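Local coordinates for protein luciferase-like monooxygenase (Streptomyces bottropensis, PDB 7BIP) that probably acts as a luciferase-like monooxygenase that inserts oxygen during biosynthesis of the aromatic polyketide rishirilide, at residues 41-53 with 109-121. Numbering follows the deposited sequence.
Sequences KTVEHYFHEYGGY and RAFLPDEFTAFEI
His45 and Glu115 form the polar centre where the loop after strand 39-42 meets helix 113-119, two excursions beyond the C-terminal ends of strands in the TIM barrel of the luciferase-like family. His45 ND1 donates to Glu115 OE2 at 2.8 Å, nearly straight (167°); the oxygen lies in the ring plane and is met on its syn side. Leu112 CD1 packs 3.5 Å from His45 ND1, while Phe111 CE2 reaches the ring edge beside CE1. At Tyr46 the backbone N supplies a second bond to Glu115 OE2, 3.0 Å long and on the anti side. With CG beside its own backbone N (chi1 -57°), the phenol ring turns one face to the helix, and Phe119 directs its edge there in a T-shaped pair, CE2 standing over the ring centre. Phe119 also stacks on Phe82 and meets His84 of the second subunit, so this aromatic cluster runs into the dimer interface. Phe47, at positive phi, brings CE2 to 3.4 Å from Ala118 CB and lays its ring over the CB of Tyr46. His48 NE2 then makes a weak, bent bond to Asp114 OD1 (3.0 Å, 123°) in the first turn of the helix. Finally Tyr50 extends CE2 to Phe111 CZ at 4.0 Å, and helix 240-262 packs against its side chain. Two N-H groups thus converge on one buried carboxylate oxygen from its syn and anti sides, an arrangement that satisfies this oxygen twice and should fix the rotation of both the carboxylate and the His45 ring.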
ATOM      1  N   LYS A  41     -14.558  -3.117   1.688  1.00 13.06           N
ATOM      2  CA  LYS A  41     -13.918  -2.653   2.914  1.00 12.99           C
ATOM      3  C   LYS A  41     -12.923  -3.708   3.387  1.00 14.21           C
ATOM      4  O   LYS A  41     -13.112  -4.898   3.144  1.00 13.84           O
ATOM      5  CB  LYS A  41     -14.988  -2.392   4.003  1.00 10.19           C
ATOM      6  CG  LYS A  41     -14.461  -2.006   5.385  1.00 10.33           C
ATOM      7  CD  LYS A  41     -15.631  -1.683   6.322  1.00 12.14           C
ATOM      8  CE  LYS A  41     -16.284  -0.351   5.977  1.00 13.82           C
ATOM      9  NZ  LYS A  41     -17.591  -0.224   6.724  1.00 15.11           N
ATOM     10  N   THR A  42     -11.841  -3.282   4.037  1.00 11.74           N
ATOM     11  CA  THR A  42     -11.025  -4.229   4.784  1.00 14.55           C
ATOM     12  C   THR A  42     -10.417  -3.513   5.982  1.00 14.50           C
ATOM     13  O   THR A  42     -10.641  -2.318   6.195  1.00 13.93           O
ATOM     14  CB  THR A  42      -9.961  -4.894   3.895  1.00 14.41           C
ATOM     15  OG1 THR A  42      -9.446  -6.047   4.577  1.00 17.24           O
ATOM     16  CG2 THR A  42      -8.811  -3.936   3.595  1.00 15.54           C
ATOM     17  N   VAL A  43      -9.616  -4.254   6.751  1.00 13.92           N
ATOM     18  CA  VAL A  43      -9.268  -3.884   8.117  1.00 12.21           C
ATOM     19  C   VAL A  43      -7.750  -3.762   8.267  1.00 15.17           C
ATOM     20  O   VAL A  43      -6.984  -4.069   7.356  1.00 15.77           O
ATOM     21  CB  VAL A  43      -9.817  -4.905   9.126  1.00 20.90           C
ATOM     22  CG1 VAL A  43     -11.273  -5.193   8.816  1.00 34.62           C
ATOM     23  CG2 VAL A  43      -8.991  -6.184   9.058  1.00 31.65           C
ATOM     24  N   GLU A  44      -7.324  -3.299   9.446  1.00 15.27           N
ATOM     25  CA  GLU A  44      -5.910  -3.263   9.825  1.00 11.94           C
ATOM     26  C   GLU A  44      -5.739  -4.004  11.145  1.00 14.36           C
ATOM     27  O   GLU A  44      -6.326  -3.606  12.158  1.00 15.27           O
ATOM     28  CB  GLU A  44      -5.393  -1.827   9.976  1.00 11.07           C
ATOM     29  CG  GLU A  44      -3.900  -1.759  10.334  1.00 15.22           C
ATOM     30  CD  GLU A  44      -3.373  -0.340  10.434  1.00 23.86           C
ATOM     31  OE1 GLU A  44      -4.100   0.595  10.036  1.00 20.29           O
ATOM     32  OE2 GLU A  44      -2.229  -0.157  10.918  1.00 20.20           O
ATOM     33  N   HIS A  45      -4.927  -5.064  11.137  1.00 10.91           N
ATOM     34  CA  HIS A  45      -4.603  -5.806  12.356  1.00 14.35           C
ATOM     35  C   HIS A  45      -3.249  -6.483  12.191  1.00 14.93           C
ATOM     36  O   HIS A  45      -2.800  -6.743  11.073  1.00 14.35           O
ATOM     37  CB  HIS A  45      -5.651  -6.866  12.684  1.00 15.14           C
ATOM     38  CG  HIS A  45      -6.780  -6.352  13.512  1.00 18.48           C
ATOM     39  ND1 HIS A  45      -6.588  -5.756  14.740  1.00 22.57           N
ATOM     40  CD2 HIS A  45      -8.112  -6.318  13.279  1.00 19.62           C
ATOM     41  CE1 HIS A  45      -7.755  -5.392  15.236  1.00 23.14           C
ATOM     42  NE2 HIS A  45      -8.696  -5.713  14.366  1.00 19.52           N
ATOM     43  N   TYR A  46      -2.612  -6.803  13.327  1.00 16.18           N
ATOM     44  CA  TYR A  46      -1.266  -7.371  13.326  1.00 17.72           C
ATOM     45  C   TYR A  46      -1.186  -8.655  14.146  1.00 20.63           C
ATOM     46  O   TYR A  46      -1.787  -8.754  15.221  1.00 20.66           O
ATOM     47  CB  TYR A  46      -0.239  -6.370  13.880  1.00 16.73           C
ATOM     48  CG  TYR A  46      -0.225  -5.062  13.137  1.00 17.34           C
ATOM     49  CD1 TYR A  46       0.693  -4.826  12.119  1.00 22.58           C
ATOM     50  CD2 TYR A  46      -1.140  -4.063  13.446  1.00 17.44           C
ATOM     51  CE1 TYR A  46       0.698  -3.611  11.428  1.00 21.21           C
ATOM     52  CE2 TYR A  46      -1.142  -2.855  12.774  1.00 19.95           C
ATOM     53  CZ  TYR A  46      -0.224  -2.636  11.766  1.00 21.19           C
ATOM     54  OH  TYR A  46      -0.239  -1.428  11.103  1.00 22.67           O
ATOM     55  N   PHE A  47      -0.442  -9.632  13.613  1.00 15.27           N
ATOM     56  CA  PHE A  47       0.168 -10.761  14.331  1.00 21.40           C
ATOM     57  C   PHE A  47      -0.718 -11.982  14.552  1.00 24.34           C
ATOM     58  O   PHE A  47      -0.198 -13.093  14.682  1.00 33.80           O
ATOM     59  CB  PHE A  47       0.701 -10.350  15.712  1.00 22.22           C
ATOM     60  CG  PHE A  47       1.531  -9.113  15.709  1.00 20.43           C
ATOM     61  CD1 PHE A  47       2.482  -8.888  14.725  1.00 25.08           C
ATOM     62  CD2 PHE A  47       1.356  -8.168  16.699  1.00 26.84           C
ATOM     63  CE1 PHE A  47       3.235  -7.739  14.728  1.00 27.41           C
ATOM     64  CE2 PHE A  47       2.111  -7.027  16.716  1.00 22.45           C
ATOM     65  CZ  PHE A  47       3.055  -6.805  15.726  1.00 27.58           C
ATOM     66  N   HIS A  48      -2.031 -11.806  14.634  1.00 19.90           N
ATOM     67  CA  HIS A  48      -2.917 -12.887  15.036  1.00 17.28           C
ATOM     68  C   HIS A  48      -3.780 -13.311  13.859  1.00 16.83           C
ATOM     69  O   HIS A  48      -3.993 -12.543  12.921  1.00 16.18           O
ATOM     70  CB  HIS A  48      -3.810 -12.456  16.202  1.00 28.42           C
ATOM     71  CG  HIS A  48      -3.050 -12.110  17.444  1.00 43.54           C
ATOM     72  ND1 HIS A  48      -2.489 -13.069  18.262  1.00 47.14           N
ATOM     73  CD2 HIS A  48      -2.754 -10.914  18.005  1.00 45.78           C
ATOM     74  CE1 HIS A  48      -1.879 -12.476  19.275  1.00 48.49           C
ATOM     75  NE2 HIS A  48      -2.027 -11.170  19.143  1.00 46.55           N
ATOM     76  N   GLU A  49      -4.294 -14.542  13.925  1.00 18.24           N
ATOM     77  CA  GLU A  49      -5.239 -14.980  12.903  1.00 20.55           C
ATOM     78  C   GLU A  49      -6.433 -14.038  12.805  1.00 19.30           C
ATOM     79  O   GLU A  49      -7.006 -13.873  11.718  1.00 18.17           O
ATOM     80  CB  GLU A  49      -5.692 -16.413  13.189  1.00 25.89           C
ATOM     81  CG  GLU A  49      -4.593 -17.431  12.967  1.00 38.43           C
ATOM     82  CD  GLU A  49      -4.619 -18.568  13.970  1.00 56.45           C
ATOM     83  OE1 GLU A  49      -5.690 -19.190  14.154  1.00 60.58           O
ATOM     84  OE2 GLU A  49      -3.562 -18.833  14.582  1.00 61.05           O
ATOM     85  N   TYR A  50      -6.815 -13.404  13.915  1.00 17.11           N
ATOM     86  CA  TYR A  50      -7.828 -12.355  13.898  1.00 16.82           C
ATOM     87  C   TYR A  50      -7.305 -11.095  13.210  1.00 17.44           C
ATOM     88  O   TYR A  50      -6.684 -10.238  13.849  1.00 17.42           O
ATOM     89  CB  TYR A  50      -8.287 -12.041  15.330  1.00 18.26           C
ATOM     90  CG  TYR A  50      -9.411 -11.032  15.438  1.00 16.63           C
ATOM     91  CD1 TYR A  50     -10.730 -11.392  15.184  1.00 20.23           C
ATOM     92  CD2 TYR A  50      -9.148  -9.714  15.802  1.00 20.84           C
ATOM     93  CE1 TYR A  50     -11.757 -10.460  15.294  1.00 24.01           C
ATOM     94  CE2 TYR A  50     -10.162  -8.781  15.913  1.00 26.16           C
ATOM     95  CZ  TYR A  50     -11.462  -9.157  15.661  1.00 31.16           C
ATOM     96  OH  TYR A  50     -12.462  -8.220  15.770  1.00 36.93           O
ATOM     97  N   GLY A  51      -7.532 -10.981  11.902  1.00 15.74           N
ATOM     98  CA  GLY A  51      -7.207  -9.783  11.156  1.00 14.15           C
ATOM     99  C   GLY A  51      -5.795  -9.705  10.616  1.00 14.35           C
ATOM    100  O   GLY A  51      -5.518  -8.824   9.789  1.00 13.83           O
ATOM    101  N   GLY A  52      -4.895 -10.596  11.043  1.00 13.28           N
ATOM    102  CA  GLY A  52      -3.465 -10.372  10.854  1.00 12.66           C
ATOM    103  C   GLY A  52      -2.957 -10.525   9.433  1.00 12.08           C
ATOM    104  O   GLY A  52      -1.846 -10.063   9.142  1.00 14.28           O
ATOM    105  N   TYR A  53      -3.721 -11.174   8.548  1.00 12.51           N
ATOM    106  CA  TYR A  53      -3.378 -11.137   7.126  1.00 10.07           C
ATOM    107  C   TYR A  53      -3.496  -9.742   6.543  1.00 13.43           C
ATOM    108  O   TYR A  53      -3.074  -9.532   5.402  1.00 15.38           O
ATOM    109  CB  TYR A  53      -4.267 -12.068   6.302  1.00 12.25           C
ATOM    110  CG  TYR A  53      -3.855 -13.521   6.304  1.00 10.70           C
ATOM    111  CD1 TYR A  53      -3.015 -14.034   7.296  1.00 13.87           C
ATOM    112  CD2 TYR A  53      -4.311 -14.393   5.329  1.00 11.23           C
ATOM    113  CE1 TYR A  53      -2.647 -15.370   7.303  1.00 17.43           C
ATOM    114  CE2 TYR A  53      -3.942 -15.739   5.330  1.00 13.48           C
ATOM    115  CZ  TYR A  53      -3.118 -16.222   6.323  1.00 16.27           C
ATOM    116  OH  TYR A  53      -2.751 -17.554   6.329  1.00 17.79           O
ATOM    117  N   ARG A 109      -9.791   2.997  16.597  1.00 23.04           N
ATOM    118  CA  ARG A 109      -8.946   2.810  17.767  1.00 22.15           C
ATOM    119  C   ARG A 109      -8.439   1.377  17.811  1.00 20.00           C
ATOM    120  O   ARG A 109      -9.144   0.437  17.433  1.00 23.71           O
ATOM    121  CB  ARG A 109      -9.710   3.122  19.057  1.00 23.85           C
ATOM    122  CG  ARG A 109     -10.386   4.479  19.090  1.00 30.22           C
ATOM    123  CD  ARG A 109      -9.443   5.575  19.549  1.00 28.35           C
ATOM    124  NE  ARG A 109      -8.663   5.219  20.733  1.00 32.01           N
ATOM    125  CZ  ARG A 109      -9.073   5.395  21.986  1.00 40.09           C
ATOM    126  NH1 ARG A 109      -8.288   5.041  22.995  1.00 41.82           N
ATOM    127  NH2 ARG A 109     -10.266   5.920  22.231  1.00 42.86           N
ATOM    128  N   ALA A 110      -7.207   1.213  18.270  1.00 20.80           N
ATOM    129  CA  ALA A 110      -6.705  -0.134  18.458  1.00 19.32           C
ATOM    130  C   ALA A 110      -7.175  -0.677  19.804  1.00 18.91           C
ATOM    131  O   ALA A 110      -7.483   0.072  20.735  1.00 20.86           O
ATOM    132  CB  ALA A 110      -5.179  -0.154  18.380  1.00 21.37           C
ATOM    133  N   PHE A 111      -7.217  -2.003  19.904  1.00 22.18           N
ATOM    134  CA  PHE A 111      -7.564  -2.610  21.182  1.00 26.11           C
ATOM    135  C   PHE A 111      -6.837  -3.912  21.492  1.00 28.06           C
ATOM    136  O   PHE A 111      -6.919  -4.367  22.636  1.00 33.06           O
ATOM    137  CB  PHE A 111      -9.079  -2.855  21.262  1.00 24.68           C
ATOM    138  CG  PHE A 111      -9.578  -3.912  20.319  1.00 28.44           C
ATOM    139  CD1 PHE A 111      -9.853  -5.194  20.778  1.00 30.44           C
ATOM    140  CD2 PHE A 111      -9.784  -3.622  18.979  1.00 25.62           C
ATOM    141  CE1 PHE A 111     -10.317  -6.169  19.912  1.00 32.25           C
ATOM    142  CE2 PHE A 111     -10.250  -4.596  18.104  1.00 29.93           C
ATOM    143  CZ  PHE A 111     -10.514  -5.870  18.572  1.00 29.20           C
ATOM    144  N   LEU A 112      -6.135  -4.523  20.544  1.00 25.96           N
ATOM    145  CA  LEU A 112      -5.424  -5.763  20.832  1.00 24.14           C
ATOM    146  C   LEU A 112      -4.173  -5.445  21.638  1.00 20.81           C
ATOM    147  O   LEU A 112      -3.341  -4.655  21.180  1.00 17.59           O
ATOM    148  CB  LEU A 112      -5.057  -6.490  19.547  1.00 22.60           C
ATOM    149  CG  LEU A 112      -6.223  -6.995  18.688  1.00 30.39           C
ATOM    150  CD1 LEU A 112      -5.712  -7.720  17.445  1.00 28.51           C
ATOM    151  CD2 LEU A 112      -7.131  -7.893  19.506  1.00 31.10           C
ATOM    152  N   PRO A 113      -3.999  -6.022  22.827  1.00 23.15           N
ATOM    153  CA  PRO A 113      -2.839  -5.642  23.654  1.00 23.79           C
ATOM    154  C   PRO A 113      -1.499  -5.932  22.998  1.00 19.20           C
ATOM    155  O   PRO A 113      -0.566  -5.131  23.136  1.00 17.23           O
ATOM    156  CB  PRO A 113      -3.046  -6.460  24.936  1.00 28.33           C
ATOM    157  CG  PRO A 113      -4.531  -6.695  24.986  1.00 34.19           C
ATOM    158  CD  PRO A 113      -4.937  -6.897  23.554  1.00 26.41           C
ATOM    159  N   ASP A 114      -1.378  -7.041  22.261  1.00 18.93           N
ATOM    160  CA  ASP A 114      -0.104  -7.345  21.617  1.00 21.98           C
ATOM    161  C   ASP A 114       0.272  -6.310  20.564  1.00 19.29           C
ATOM    162  O   ASP A 114       1.463  -6.094  20.310  1.00 22.64           O
ATOM    163  CB  ASP A 114      -0.142  -8.735  20.985  1.00 27.59           C
ATOM    164  CG  ASP A 114      -0.202  -9.838  22.020  1.00 41.92           C
ATOM    165  OD1 ASP A 114      -0.434 -11.002  21.640  1.00 46.09           O
ATOM    166  OD2 ASP A 114      -0.025  -9.535  23.217  1.00 42.32           O
ATOM    167  N   GLU A 115      -0.713  -5.685  19.910  1.00 15.89           N
ATOM    168  CA  GLU A 115      -0.386  -4.619  18.966  1.00 16.41           C
ATOM    169  C   GLU A 115       0.271  -3.448  19.681  1.00 14.84           C
ATOM    170  O   GLU A 115       1.303  -2.939  19.232  1.00 16.85           O
ATOM    171  CB  GLU A 115      -1.633  -4.166  18.201  1.00 15.49           C
ATOM    172  CG  GLU A 115      -2.205  -5.242  17.283  1.00 16.06           C
ATOM    173  CD  GLU A 115      -3.523  -4.855  16.629  1.00 23.43           C
ATOM    174  OE1 GLU A 115      -4.167  -3.878  17.083  1.00 19.66           O
ATOM    175  OE2 GLU A 115      -3.929  -5.558  15.675  1.00 19.35           O
ATOM    176  N   PHE A 116      -0.297  -3.014  20.814  1.00 14.58           N
ATOM    177  CA  PHE A 116       0.306  -1.919  21.572  1.00 14.13           C
ATOM    178  C   PHE A 116       1.698  -2.292  22.073  1.00 17.22           C
ATOM    179  O   PHE A 116       2.634  -1.478  22.011  1.00 18.44           O
ATOM    180  CB  PHE A 116      -0.587  -1.540  22.761  1.00 16.98           C
ATOM    181  CG  PHE A 116      -1.774  -0.688  22.389  1.00 18.86           C
ATOM    182  CD1 PHE A 116      -1.654   0.693  22.305  1.00 20.87           C
ATOM    183  CD2 PHE A 116      -3.018  -1.271  22.144  1.00 19.66           C
ATOM    184  CE1 PHE A 116      -2.751   1.481  21.965  1.00 19.88           C
ATOM    185  CE2 PHE A 116      -4.114  -0.493  21.814  1.00 23.88           C
ATOM    186  CZ  PHE A 116      -3.983   0.882  21.726  1.00 20.13           C
ATOM    187  N   THR A 117       1.849  -3.509  22.598  1.00 18.33           N
ATOM    188  CA  THR A 117       3.131  -3.901  23.172  1.00 17.29           C
ATOM    189  C   THR A 117       4.215  -3.943  22.105  1.00 14.71           C
ATOM    190  O   THR A 117       5.334  -3.453  22.319  1.00 18.12           O
ATOM    191  CB  THR A 117       3.013  -5.264  23.853  1.00 18.81           C
ATOM    192  OG1 THR A 117       2.031  -5.201  24.893  1.00 25.19           O
ATOM    193  CG2 THR A 117       4.354  -5.649  24.454  1.00 23.20           C
ATOM    194  N   ALA A 118       3.897  -4.511  20.942  1.00 16.53           N
ATOM    195  CA  ALA A 118       4.908  -4.685  19.904  1.00 13.98           C
ATOM    196  C   ALA A 118       5.368  -3.350  19.338  1.00 15.72           C
ATOM    197  O   ALA A 118       6.553  -3.174  19.030  1.00 17.20           O
ATOM    198  CB  ALA A 118       4.368  -5.580  18.790  1.00 16.04           C
ATOM    199  N   PHE A 119       4.454  -2.394  19.189  1.00 14.62           N
ATOM    200  CA  PHE A 119       4.840  -1.080  18.694  1.00 11.75           C
ATOM    201  C   PHE A 119       5.338  -0.168  19.807  1.00 13.24           C
ATOM    202  O   PHE A 119       5.730   0.970  19.526  1.00 19.07           O
ATOM    203  CB  PHE A 119       3.670  -0.437  17.945  1.00 13.98           C
ATOM    204  CG  PHE A 119       3.462  -0.989  16.561  1.00 14.18           C
ATOM    205  CD1 PHE A 119       4.263  -0.575  15.515  1.00 19.27           C
ATOM    206  CD2 PHE A 119       2.453  -1.915  16.302  1.00 16.14           C
ATOM    207  CE1 PHE A 119       4.075  -1.071  14.233  1.00 21.55           C
ATOM    208  CE2 PHE A 119       2.252  -2.414  15.015  1.00 17.92           C
ATOM    209  CZ  PHE A 119       3.071  -1.992  13.983  1.00 20.36           C
ATOM    210  N   GLU A 120       5.375  -0.664  21.045  1.00 19.00           N
ATOM    211  CA  GLU A 120       5.892   0.080  22.193  1.00 15.08           C
ATOM    212  C   GLU A 120       5.141   1.395  22.367  1.00 19.05           C
ATOM    213  O   GLU A 120       5.732   2.455  22.596  1.00 22.82           O
ATOM    214  CB  GLU A 120       7.403   0.316  22.071  1.00 15.04           C
ATOM    215  CG  GLU A 120       8.206  -0.987  22.027  1.00 18.58           C
ATOM    216  CD  GLU A 120       9.691  -0.739  21.839  1.00 21.10           C
ATOM    217  OE1 GLU A 120      10.418  -0.658  22.858  1.00 22.06           O
ATOM    218  OE2 GLU A 120      10.132  -0.613  20.676  1.00 19.89           O
ATOM    219  N   ILE A 121       3.818   1.323  22.247  1.00 18.34           N
ATOM    220  CA  ILE A 121       2.943   2.464  22.450  1.00 22.07           C
ATOM    221  C   ILE A 121       2.038   2.163  23.633  1.00 20.89           C
ATOM    222  O   ILE A 121       1.513   1.051  23.762  1.00 21.31           O
ATOM    223  CB  ILE A 121       2.113   2.773  21.185  1.00 22.36           C
ATOM    224  CG1 ILE A 121       3.038   3.162  20.027  1.00 31.38           C
ATOM    225  CG2 ILE A 121       1.042   3.832  21.485  1.00 29.81           C
ATOM    226  CD1 ILE A 121       3.844   4.403  20.282  1.00 36.95           C
TER